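Local coordinates for protein adenosine kinase (Trypanosoma brucei brucei, PDB 4N09) that binds adenosine and probably phosphorylates it to AMP at the expense of ATP, a purine-salvage step that uses magnesium, at residues R10-C15 with V158-E163; L18-A23 with C126-T131; Q76-A81 with G325-Q330; I197-P202 with I222-H227. All blocks are in the same frame, centred on the assembly; numbering follows the deposited sequence.

Interaction 1: residues R10-C15 with V158-E163; sequences RVYVQC and VRAMDE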
# COMPACT_ATOMS: atom_id res chain seq x y z
N ARG A 10 9.78 -14.79 -4.50
CA ARG A 10 9.01 -14.60 -3.30
C ARG A 10 9.03 -13.13 -2.85
O ARG A 10 10.07 -12.47 -2.83
CB ARG A 10 9.48 -15.57 -2.19
CG ARG A 10 9.02 -17.01 -2.47
CD ARG A 10 9.02 -18.06 -1.35
NE ARG A 10 8.14 -17.86 -0.19
CZ ARG A 10 8.54 -17.38 0.99
NH1 ARG A 10 9.79 -16.98 1.19
NH2 ARG A 10 7.69 -17.24 1.99
N VAL A 11 7.85 -12.64 -2.48
CA VAL A 11 7.70 -11.26 -1.96
C VAL A 11 7.11 -11.22 -0.54
O VAL A 11 6.22 -12.02 -0.17
CB VAL A 11 7.11 -10.24 -2.96
CG1 VAL A 11 6.76 -10.90 -4.26
CG2 VAL A 11 5.92 -9.49 -2.40
N TYR A 12 7.66 -10.31 0.24
CA TYR A 12 7.26 -10.12 1.63
C TYR A 12 6.59 -8.77 1.73
O TYR A 12 7.13 -7.77 1.26
CB TYR A 12 8.51 -10.13 2.50
CG TYR A 12 8.31 -9.92 3.96
CD1 TYR A 12 8.29 -10.99 4.84
CD2 TYR A 12 8.15 -8.65 4.47
CE1 TYR A 12 8.08 -10.79 6.21
CE2 TYR A 12 7.97 -8.43 5.83
CZ TYR A 12 7.94 -9.51 6.70
OH TYR A 12 7.75 -9.29 8.05
N VAL A 13 5.41 -8.75 2.34
CA VAL A 13 4.62 -7.53 2.47
C VAL A 13 4.23 -7.36 3.92
O VAL A 13 3.84 -8.34 4.57
CB VAL A 13 3.32 -7.61 1.65
CG1 VAL A 13 2.45 -6.38 1.88
CG2 VAL A 13 3.62 -7.74 0.19
N GLN A 14 4.29 -6.13 4.40
CA GLN A 14 3.91 -5.85 5.76
C GLN A 14 3.11 -4.58 5.79
O GLN A 14 3.52 -3.59 5.19
CB GLN A 14 5.14 -5.72 6.64
CG GLN A 14 4.81 -5.61 8.11
CD GLN A 14 5.95 -6.08 9.01
OE1 GLN A 14 6.66 -7.05 8.69
NE2 GLN A 14 6.10 -5.43 10.16
N CYS A 15 1.99 -4.62 6.50
CA CYS A 15 1.10 -3.49 6.63
C CYS A 15 0.14 -3.72 7.77
O CYS A 15 0.29 -4.68 8.53
CB CYS A 15 0.33 -3.27 5.32
SG CYS A 15 -0.47 -1.64 5.15
N VAL A 158 10.77 -15.05 10.25
CA VAL A 158 12.19 -15.09 9.87
C VAL A 158 12.41 -16.03 8.67
O VAL A 158 13.22 -15.73 7.81
CB VAL A 158 13.18 -15.42 11.02
CG1 VAL A 158 12.83 -14.67 12.31
CG2 VAL A 158 13.27 -16.93 11.27
N ARG A 159 11.67 -17.15 8.59
CA ARG A 159 11.75 -18.02 7.40
C ARG A 159 11.32 -17.23 6.15
O ARG A 159 11.98 -17.28 5.12
CB ARG A 159 10.92 -19.32 7.53
N ALA A 160 10.20 -16.49 6.27
CA ALA A 160 9.65 -15.69 5.19
C ALA A 160 10.63 -14.63 4.74
O ALA A 160 10.84 -14.42 3.53
CB ALA A 160 8.36 -15.02 5.64
N MET A 161 11.19 -13.91 5.70
CA MET A 161 12.19 -12.91 5.38
C MET A 161 13.40 -13.55 4.73
O MET A 161 13.89 -13.06 3.72
CB MET A 161 12.61 -12.14 6.61
CG MET A 161 11.53 -11.24 7.16
SD MET A 161 12.10 -9.80 8.07
CE MET A 161 13.31 -10.46 9.19
N ASP A 162 13.86 -14.66 5.29
CA ASP A 162 15.06 -15.31 4.74
C ASP A 162 14.86 -15.80 3.33
O ASP A 162 15.79 -15.81 2.58
CB ASP A 162 15.53 -16.45 5.64
N GLU A 163 13.65 -16.20 2.97
CA GLU A 163 13.40 -16.76 1.64
C GLU A 163 12.85 -15.76 0.61
O GLU A 163 12.58 -16.13 -0.54
CB GLU A 163 12.48 -17.98 1.78
CG GLU A 163 13.05 -19.11 2.63
CD GLU A 163 12.12 -20.31 2.68
OE1 GLU A 163 11.32 -20.49 1.73
OE2 GLU A 163 12.21 -21.08 3.67
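The Tyr12 ring lies against helix 155-163, its CD1/CE1 side turned to Ala160 and Met161. This is the packed part of the contact: Met161 CG approaches Tyr12 CE1 at 3.6 Å, and Ala160 CB sits at the ring edge, 4.1 Å from Tyr12 CD1. With chi2 near anti (-153°), Met161 SD lies 4.8 Å from the Tyr12 centroid and 28° off the ring normal, an oblique Met-aromatic contact. Tyr12 OH donates to Gln14 OE1 of the same strand at 2.6 Å, which helps set the direction of the phenol. Toward solvent the contact turns polar and less directed. Arg10 lays its guanidinium beside Ala160 and Glu163, the carbonyl O of Ala160 near its plane at 3.6 Å from NH1. Glu163 OE1 is over one face, 3.9 Å from Arg10 NH1, and the guanidinium and carboxylate planes are 59° apart. Strands 87-94 and 166-169 flank strand 11-14 in the large sheet, and helix 155-163 packs on that sheet's surface. Buried apolar and sulfur-aromatic packing thus probably holds helix to strand, while the long salt bridge, with no N-H aimed at the carboxylate, probably adds no more than a diffuse attraction.

Interaction 2: residues L18-A23 with C126-T131; sequences LLDVSA and CAVCIT. With ADN (adenosine), chain E.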
# COMPACT_ATOMS: atom_id res chain seq x y z
N LEU A 18 -6.86 -4.21 7.97
CA LEU A 18 -8.03 -3.48 8.44
C LEU A 18 -9.25 -3.91 7.68
O LEU A 18 -9.16 -4.24 6.50
CB LEU A 18 -7.90 -1.99 8.20
CG LEU A 18 -6.64 -1.31 8.72
CD1 LEU A 18 -6.66 0.16 8.32
CD2 LEU A 18 -6.51 -1.47 10.21
N LEU A 19 -10.37 -3.94 8.38
CA LEU A 19 -11.63 -4.23 7.75
C LEU A 19 -12.26 -2.92 7.35
O LEU A 19 -12.43 -2.05 8.18
CB LEU A 19 -12.56 -4.95 8.71
CG LEU A 19 -13.79 -5.46 7.96
CD1 LEU A 19 -13.69 -6.95 7.66
CD2 LEU A 19 -15.04 -5.13 8.75
N ASP A 20 -12.60 -2.80 6.07
CA ASP A 20 -13.21 -1.60 5.57
C ASP A 20 -14.72 -1.63 5.78
O ASP A 20 -15.43 -2.55 5.32
CB ASP A 20 -12.91 -1.38 4.08
CG ASP A 20 -11.48 -0.94 3.83
OD1 ASP A 20 -10.78 -0.54 4.78
OD2 ASP A 20 -11.04 -0.97 2.65
N VAL A 21 -15.21 -0.59 6.47
CA VAL A 21 -16.61 -0.42 6.74
C VAL A 21 -17.07 0.80 5.96
O VAL A 21 -16.72 1.93 6.27
CB VAL A 21 -16.85 -0.19 8.24
CG1 VAL A 21 -18.34 -0.01 8.50
CG2 VAL A 21 -16.29 -1.35 9.06
N SER A 22 -17.85 0.54 4.93
CA SER A 22 -18.12 1.51 3.88
C SER A 22 -19.56 1.94 3.68
O SER A 22 -20.45 1.09 3.78
CB SER A 22 -17.69 0.86 2.59
OG SER A 22 -17.53 1.85 1.63
N ALA A 23 -19.77 3.21 3.31
CA ALA A 23 -21.12 3.74 3.08
C ALA A 23 -21.11 5.06 2.33
O ALA A 23 -20.16 5.86 2.44
CB ALA A 23 -21.81 3.95 4.39
N CYS A 126 -11.39 0.39 9.09
CA CYS A 126 -11.30 1.68 8.44
C CYS A 126 -12.68 2.15 7.99
O CYS A 126 -13.39 1.43 7.27
CB CYS A 126 -10.39 1.57 7.22
SG CYS A 126 -10.01 3.17 6.48
N ALA A 127 -13.06 3.34 8.41
CA ALA A 127 -14.33 3.91 7.98
C ALA A 127 -14.13 4.51 6.60
O ALA A 127 -13.28 5.36 6.41
CB ALA A 127 -14.78 4.97 8.96
N VAL A 128 -14.89 4.04 5.62
CA VAL A 128 -14.74 4.57 4.29
C VAL A 128 -16.00 5.26 3.83
O VAL A 128 -17.05 4.66 3.67
CB VAL A 128 -14.07 3.61 3.26
CG1 VAL A 128 -13.68 2.25 3.84
CG2 VAL A 128 -14.82 3.49 1.95
N CYS A 129 -15.85 6.56 3.63
CA CYS A 129 -16.97 7.44 3.32
C CYS A 129 -17.01 7.78 1.86
O CYS A 129 -16.15 8.49 1.35
CB CYS A 129 -16.82 8.72 4.12
SG CYS A 129 -16.55 8.38 5.84
N ILE A 130 -18.04 7.28 1.18
CA ILE A 130 -18.14 7.45 -0.25
C ILE A 130 -18.95 8.72 -0.54
O ILE A 130 -20.03 8.93 -0.02
CB ILE A 130 -18.79 6.22 -0.93
CG1 ILE A 130 -18.09 4.94 -0.50
CG2 ILE A 130 -18.70 6.33 -2.45
CD1 ILE A 130 -18.87 3.68 -0.82
N THR A 131 -18.37 9.54 -1.40
CA THR A 131 -19.03 10.70 -1.97
C THR A 131 -18.74 10.67 -3.43
O THR A 131 -17.68 11.13 -3.85
CB THR A 131 -18.50 12.02 -1.37
OG1 THR A 131 -17.08 12.10 -1.55
CG2 THR A 131 -18.78 12.06 0.09
O5' ADN E . -6.02 2.31 -0.36
C5' ADN E . -7.14 2.39 0.52
C4' ADN E . -6.94 1.45 1.67
O4' ADN E . -6.22 2.13 2.68
C3' ADN E . -8.21 1.00 2.36
O3' ADN E . -8.40 -0.33 1.91
C2' ADN E . -7.91 1.07 3.85
O2' ADN E . -8.20 -0.13 4.63
C1' ADN E . -6.43 1.36 3.86
N9 ADN E . -5.90 2.19 4.93
C8 ADN E . -6.28 3.45 5.22
N7 ADN E . -5.58 3.99 6.24
C5 ADN E . -4.72 3.01 6.58
C6 ADN E . -3.69 2.90 7.58
N6 ADN E . -3.44 3.93 8.40
N1 ADN E . -3.02 1.74 7.61
C2 ADN E . -3.27 0.71 6.76
N3 ADN E . -4.21 0.74 5.82
C4 ADN E . -4.92 1.85 5.70
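Asp20 carries its CG beside the backbone N (chi1 -73°), which swings the carboxylate along the sheet face toward Cys126 and the bound adenosine; Cys126 in turn sets SG anti to its own N (chi1 -171°), under the nucleoside. Each Asp20 oxygen takes one ribose hydroxyl: adenosine O2' donates to OD1 at 2.6 Å and O3' to OD2 at 2.8 Å, so both ends of the carboxylate grip the diol and hold it against rotation. Cys126 SG lies 3.9 Å from adenosine C8, and Leu18 CD1 meets the base at N3, 3.5 Å away. Further along the same face, Val128 CG1 packs on Asp20 CB at 3.7 Å, while Ser22 OG lies close to Val128 CG2 and Ile130 CD1. The two strands run parallel, 29° apart, and are laced by a regular ladder in which Val21 and Ala23 each use both N and O; Val21 N to Cys126 O (2.8 Å) and Val128 N to Val21 O (2.9 Å) are nearly straight. In the five-stranded lid sheet of this PfkB kinase, strand 134-140 borders 124-131 and strand 61-64 borders 18-24. The face of Val21, Ala23, Ala127 and Cys129 looks away from adenosine, where helices 27-32 and 50-55 pack on Ala23, Ala127 and Cys129.

Interaction 3: residues Q76-A81 with G325-Q330; sequences QWMQQA and GHYTAQ. With ADP (adenosine-5'-diphosphate), chain F.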
# COMPACT_ATOMS: atom_id res chain seq x y z
N GLN A 76 -1.15 -11.20 -6.13
CA GLN A 76 -1.45 -12.64 -6.18
C GLN A 76 -2.43 -12.93 -7.31
O GLN A 76 -2.26 -13.87 -8.08
CB GLN A 76 -1.99 -13.09 -4.84
CG GLN A 76 -2.14 -14.60 -4.67
CD GLN A 76 -0.83 -15.35 -4.68
OE1 GLN A 76 -0.03 -15.27 -3.74
NE2 GLN A 76 -0.60 -16.10 -5.75
N TRP A 77 -3.39 -12.05 -7.48
CA TRP A 77 -4.31 -12.14 -8.64
C TRP A 77 -3.60 -12.20 -10.01
O TRP A 77 -4.08 -12.82 -10.95
CB TRP A 77 -5.27 -10.96 -8.62
CG TRP A 77 -6.24 -10.97 -9.75
CD1 TRP A 77 -7.31 -11.81 -9.92
CD2 TRP A 77 -6.22 -10.12 -10.90
NE1 TRP A 77 -7.95 -11.55 -11.12
CE2 TRP A 77 -7.30 -10.52 -11.74
CE3 TRP A 77 -5.39 -9.08 -11.32
CZ2 TRP A 77 -7.59 -9.88 -12.93
CZ3 TRP A 77 -5.66 -8.46 -12.53
CH2 TRP A 77 -6.75 -8.86 -13.31
N MET A 78 -2.45 -11.54 -10.11
CA MET A 78 -1.66 -11.58 -11.35
C MET A 78 -0.80 -12.84 -11.47
O MET A 78 -0.15 -13.03 -12.48
CB MET A 78 -0.75 -10.37 -11.42
CG MET A 78 -1.46 -9.06 -11.64
SD MET A 78 -2.12 -8.88 -13.29
CE MET A 78 -0.68 -8.88 -14.38
N GLN A 79 -0.78 -13.67 -10.44
CA GLN A 79 0.03 -14.87 -10.47
C GLN A 79 -0.76 -16.02 -9.86
O GLN A 79 -0.35 -16.62 -8.86
CB GLN A 79 1.30 -14.65 -9.64
CG GLN A 79 2.20 -13.50 -10.08
CD GLN A 79 2.87 -13.74 -11.42
OE1 GLN A 79 2.85 -14.87 -11.95
NE2 GLN A 79 3.46 -12.68 -11.99
N GLN A 80 -1.90 -16.32 -10.44
CA GLN A 80 -2.82 -17.30 -9.82
C GLN A 80 -2.33 -18.75 -9.82
O GLN A 80 -2.75 -19.56 -8.99
CB GLN A 80 -4.20 -17.20 -10.45
CG GLN A 80 -4.93 -15.96 -9.98
CD GLN A 80 -6.25 -15.79 -10.70
OE1 GLN A 80 -7.02 -16.73 -10.79
NE2 GLN A 80 -6.49 -14.60 -11.23
N ALA A 81 -1.42 -19.06 -10.74
CA ALA A 81 -0.79 -20.36 -10.77
C ALA A 81 0.11 -20.59 -9.56
O ALA A 81 0.69 -21.67 -9.42
CB ALA A 81 -0.02 -20.53 -12.07
N GLY A 325 1.37 -2.09 -13.56
CA GLY A 325 0.64 -1.31 -12.55
C GLY A 325 -0.52 -0.50 -13.14
O GLY A 325 -1.58 -0.45 -12.58
N HIS A 326 -0.31 0.14 -14.28
CA HIS A 326 -1.40 0.85 -14.92
C HIS A 326 -2.51 -0.10 -15.26
O HIS A 326 -3.68 0.25 -15.13
CB HIS A 326 -0.91 1.55 -16.18
CG HIS A 326 0.04 2.68 -15.90
ND1 HIS A 326 0.84 3.23 -16.87
CD2 HIS A 326 0.33 3.33 -14.76
CE1 HIS A 326 1.56 4.21 -16.34
NE2 HIS A 326 1.28 4.28 -15.05
N TYR A 327 -2.16 -1.28 -15.74
CA TYR A 327 -3.18 -2.24 -16.12
C TYR A 327 -3.99 -2.64 -14.90
O TYR A 327 -5.21 -2.67 -14.96
CB TYR A 327 -2.58 -3.47 -16.82
CG TYR A 327 -3.57 -4.60 -16.85
CD1 TYR A 327 -4.57 -4.64 -17.83
CD2 TYR A 327 -3.56 -5.58 -15.89
CE1 TYR A 327 -5.49 -5.66 -17.86
CE2 TYR A 327 -4.47 -6.62 -15.90
CZ TYR A 327 -5.44 -6.66 -16.89
OH TYR A 327 -6.40 -7.67 -16.88
N THR A 328 -3.34 -2.94 -13.79
CA THR A 328 -4.11 -3.41 -12.64
C THR A 328 -4.95 -2.31 -12.06
O THR A 328 -6.08 -2.57 -11.61
CB THR A 328 -3.24 -4.03 -11.52
OG1 THR A 328 -2.21 -3.12 -11.12
CG2 THR A 328 -2.63 -5.31 -12.01
N ALA A 329 -4.40 -1.10 -11.99
CA ALA A 329 -5.11 0.02 -11.40
C ALA A 329 -6.33 0.34 -12.20
O ALA A 329 -7.37 0.63 -11.64
CB ALA A 329 -4.22 1.23 -11.31
N GLN A 330 -6.20 0.24 -13.52
CA GLN A 330 -7.33 0.50 -14.39
C GLN A 330 -8.40 -0.59 -14.35
O GLN A 330 -9.57 -0.33 -14.60
CB GLN A 330 -6.85 0.79 -15.82
CG GLN A 330 -6.17 2.15 -15.89
CD GLN A 330 -5.95 2.63 -17.30
OE1 GLN A 330 -5.96 1.86 -18.25
NE2 GLN A 330 -5.73 3.91 -17.45
PB ADP F . -3.76 6.96 -5.71
O1B ADP F . -2.57 6.81 -4.76
O2B ADP F . -4.85 5.89 -5.59
O3B ADP F . -4.38 8.35 -5.81
PA ADP F . -3.26 7.53 -8.47
O1A ADP F . -4.62 8.22 -8.30
O2A ADP F . -2.02 8.32 -8.89
O3A ADP F . -2.98 6.71 -7.12
O5' ADP F . -3.49 6.36 -9.57
C5' ADP F . -2.72 5.19 -9.63
C4' ADP F . -2.87 4.72 -11.04
O4' ADP F . -4.22 4.36 -11.23
C3' ADP F . -2.53 5.79 -12.07
O3' ADP F . -1.13 5.85 -12.36
C2' ADP F . -3.39 5.32 -13.21
O2' ADP F . -2.75 4.27 -13.88
C1' ADP F . -4.61 4.72 -12.56
N9 ADP F . -5.71 5.73 -12.50
C8 ADP F . -6.04 6.43 -11.41
N7 ADP F . -7.07 7.25 -11.68
C5 ADP F . -7.42 7.06 -12.95
C6 ADP F . -8.45 7.61 -13.85
N6 ADP F . -9.31 8.53 -13.39
N1 ADP F . -8.49 7.17 -15.13
C2 ADP F . -7.63 6.25 -15.58
N3 ADP F . -6.69 5.72 -14.79
C4 ADP F . -6.53 6.07 -13.49
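Trp77 of helix 67-77 and the following Met78 meet Tyr327 and Thr328 of helix 318-333. The six-membered ring of Trp77 comes to Tyr327 with CZ3 4.0 Å from CE2, the two side chains crossing at about a right angle; Tyr327 OH and Thr328 CG2 lie near the plane of the indole, at its edge. Met78 SD is at the edge of the phenol, 5.4 Å from the Tyr327 centroid and 78° off the ring normal, a Met-aromatic contact. The same sulfur touches Thr328 CG2 at 3.8 Å, and the bend at chi2 (-72°) brings SD to both residues. One shell out, Gln80 NE2 donates to Trp77 O at 3.0 Å, in the carbonyl plane on a lone pair, tying Gln80 back to Trp77. The C-terminal tail then fixes the aromatic groups: Trp77 NE1 bonds Pro341 O and its ring stacks with Phe340, while Tyr327 OH bonds Ser345 N and its ring stacks with Phe346. Thr328 OG1 turns instead to Ala303 O. On the other side of helix 318-333, Ala329 CB and His326 border the ADP ribose, and Gln330 NE2 makes a weak bond to ADP N3 at 3.4 Å. Between the two segments the attraction is therefore dispersion and sulfur-aromatic, the polar ends of Trp77, Tyr327 and Thr328 being bonded to other parts of the fold.

Interaction 4: residues I197-P202 with I222-H227; sequences INLSAP and IVANRH. With ADP (adenosine-5'-diphosphate), chain F; EDO (1,2-ethanediol), chain G.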
# COMPACT_ATOMS: atom_id res chain seq x y z
N ILE A 197 9.12 0.96 -0.63
CA ILE A 197 8.19 1.64 0.25
C ILE A 197 7.25 2.56 -0.51
O ILE A 197 7.57 3.06 -1.58
CB ILE A 197 8.95 2.42 1.33
CG1 ILE A 197 8.23 2.27 2.62
CG2 ILE A 197 9.11 3.91 1.00
CD1 ILE A 197 9.07 2.64 3.80
N ASN A 198 6.10 2.78 0.10
CA ASN A 198 5.01 3.60 -0.40
C ASN A 198 4.91 4.78 0.56
O ASN A 198 5.06 4.58 1.75
CB ASN A 198 3.73 2.78 -0.24
CG ASN A 198 2.61 3.28 -1.10
OD1 ASN A 198 2.31 4.47 -1.13
ND2 ASN A 198 1.97 2.36 -1.80
N LEU A 199 4.67 5.98 0.09
CA LEU A 199 4.55 7.09 1.03
C LEU A 199 3.18 7.12 1.70
O LEU A 199 3.02 7.75 2.74
CB LEU A 199 4.84 8.42 0.36
CG LEU A 199 6.28 8.54 -0.14
CD1 LEU A 199 6.55 9.95 -0.64
CD2 LEU A 199 7.31 8.16 0.91
N SER A 200 2.22 6.42 1.11
CA SER A 200 0.90 6.15 1.72
C SER A 200 -0.03 7.34 1.90
O SER A 200 -1.19 7.25 1.53
CB SER A 200 1.04 5.39 3.05
OG SER A 200 1.57 4.09 2.84
N ALA A 201 0.43 8.42 2.54
CA ALA A 201 -0.43 9.57 2.81
C ALA A 201 0.39 10.77 3.25
O ALA A 201 1.42 10.60 3.89
CB ALA A 201 -1.40 9.24 3.90
N PRO A 202 -0.09 11.98 2.95
CA PRO A 202 0.59 13.21 3.34
C PRO A 202 0.88 13.26 4.82
O PRO A 202 1.92 13.76 5.21
CB PRO A 202 -0.42 14.27 2.98
CG PRO A 202 -1.08 13.73 1.77
CD PRO A 202 -1.25 12.27 2.10
N ILE A 222 11.12 3.94 -4.02
CA ILE A 222 10.14 4.76 -3.35
C ILE A 222 9.00 5.04 -4.28
O ILE A 222 9.19 5.58 -5.36
CB ILE A 222 10.72 6.11 -2.96
CG1 ILE A 222 11.87 5.93 -1.99
CG2 ILE A 222 9.66 6.98 -2.31
CD1 ILE A 222 12.70 7.20 -1.86
N VAL A 223 7.79 4.75 -3.82
CA VAL A 223 6.60 4.92 -4.64
C VAL A 223 5.63 5.87 -3.96
O VAL A 223 5.44 5.81 -2.76
CB VAL A 223 5.89 3.60 -4.84
CG1 VAL A 223 4.71 3.81 -5.79
CG2 VAL A 223 6.84 2.58 -5.43
N ALA A 224 5.01 6.73 -4.74
CA ALA A 224 4.01 7.63 -4.22
C ALA A 224 3.14 8.18 -5.30
O ALA A 224 3.42 7.99 -6.46
CB ALA A 224 4.69 8.77 -3.48
N ASN A 225 2.11 8.91 -4.90
CA ASN A 225 1.30 9.71 -5.85
C ASN A 225 1.69 11.19 -5.84
O ASN A 225 2.58 11.62 -5.10
CB ASN A 225 -0.19 9.53 -5.58
CG ASN A 225 -0.61 10.14 -4.26
OD1 ASN A 225 -0.03 11.12 -3.78
ND2 ASN A 225 -1.63 9.59 -3.67
N ARG A 226 1.03 11.97 -6.70
CA ARG A 226 1.27 13.41 -6.88
C ARG A 226 1.22 14.21 -5.56
O ARG A 226 2.16 14.91 -5.23
CB ARG A 226 0.20 13.91 -7.82
CG ARG A 226 0.44 15.26 -8.44
CD ARG A 226 -0.91 15.91 -8.79
NE ARG A 226 -1.73 15.12 -9.72
CZ ARG A 226 -1.63 15.17 -11.04
NH1 ARG A 226 -0.73 15.96 -11.66
NH2 ARG A 226 -2.43 14.40 -11.77
N HIS A 227 0.17 14.03 -4.77
CA HIS A 227 0.02 14.79 -3.54
C HIS A 227 1.11 14.45 -2.53
O HIS A 227 1.70 15.32 -1.91
CB HIS A 227 -1.38 14.59 -2.96
CG HIS A 227 -2.48 14.78 -3.96
ND1 HIS A 227 -3.04 16.01 -4.25
CD2 HIS A 227 -3.06 13.90 -4.82
CE1 HIS A 227 -3.93 15.87 -5.22
NE2 HIS A 227 -3.97 14.60 -5.58
PB ADP F . -3.76 6.96 -5.71
O1B ADP F . -2.57 6.81 -4.76
O2B ADP F . -4.85 5.89 -5.59
O3B ADP F . -4.38 8.35 -5.81
PA ADP F . -3.26 7.53 -8.47
O1A ADP F . -4.62 8.22 -8.30
O2A ADP F . -2.02 8.32 -8.89
O3A ADP F . -2.98 6.71 -7.12
O5' ADP F . -3.49 6.36 -9.57
C5' ADP F . -2.72 5.19 -9.63
C4' ADP F . -2.87 4.72 -11.04
O4' ADP F . -4.22 4.36 -11.23
C3' ADP F . -2.53 5.79 -12.07
O3' ADP F . -1.13 5.85 -12.36
C2' ADP F . -3.39 5.32 -13.21
O2' ADP F . -2.75 4.27 -13.88
C1' ADP F . -4.61 4.72 -12.56
N9 ADP F . -5.71 5.73 -12.50
C8 ADP F . -6.04 6.43 -11.41
N7 ADP F . -7.07 7.25 -11.68
C5 ADP F . -7.42 7.06 -12.95
C6 ADP F . -8.45 7.61 -13.85
N6 ADP F . -9.31 8.53 -13.39
N1 ADP F . -8.49 7.17 -15.13
C2 ADP F . -7.63 6.25 -15.58
N3 ADP F . -6.69 5.72 -14.79
C4 ADP F . -6.53 6.07 -13.49
C1 EDO G . 0.81 4.47 -5.03
O1 EDO G . 0.53 5.37 -6.13
C2 EDO G . 0.25 5.05 -3.71
O2 EDO G . 1.16 5.97 -3.04
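Leu199 reaches from the end of its strand across Ala224 to Ile222. Its CB is 3.9 Å from Ala224 CB, CG closes to 3.7 Å from the same methyl, and CD1 to 3.6 Å; the other branch, CD2, turns back toward Ile222 CG2 at 4.2 Å. With CG anti to the carbonyl carbon (chi1 -64°), the leucine lies along this apolar row, and Glu228 and Phe232 of helix 226-236 touch it as well. The backbones are joined by Val223 N donating to Ile197 O at 2.8 Å and Leu199 N to Val223 O at 3.0 Å. Strands 194-198 and 221-225 are thus parallel neighbours in the central sheet of the ribokinase-like fold, joined through helices 202-207 and 209-215 as a beta-alpha-beta crossover. Past the first strand comes a loop, past the second a helix. Asn198 OD1 accepts from Ser200 N at 3.0 Å, an Asx turn, while its ND2 bonds Tyr168 OH. In the other segment Asn225 is the N-cap of helix 226-236, its OD1 accepting from Glu228 N, and its ND2 donates to ADP O1B at 3.1 Å, with an N-H...O angle of 164°.

How the interactions relate
Interactions 1 and 4 both reach the nine-stranded central sheet, their centres about 22 Å apart, whereas interaction 2 belongs to the smaller lid sheet. Strand 11-14 is followed, after a short connection, by strand 18-24, and so connects interaction 1 with interaction 2, whose centres are about 28 Å apart on opposite sides of the chain's centre. Interaction 2 holds the adenosine ribose, while interactions 3 and 4 both touch ADP, 325-330 at the nucleoside and 222-227 at the beta-phosphate. The predicted proton acceptor Asp302, which also bonds adenosine, lies about 5 Å from Asn198 and about 9 Å from Thr328, side chain to side chain. Interaction 1 packs helix on strand, though Cys15 of segment 10-15 touches adenosine.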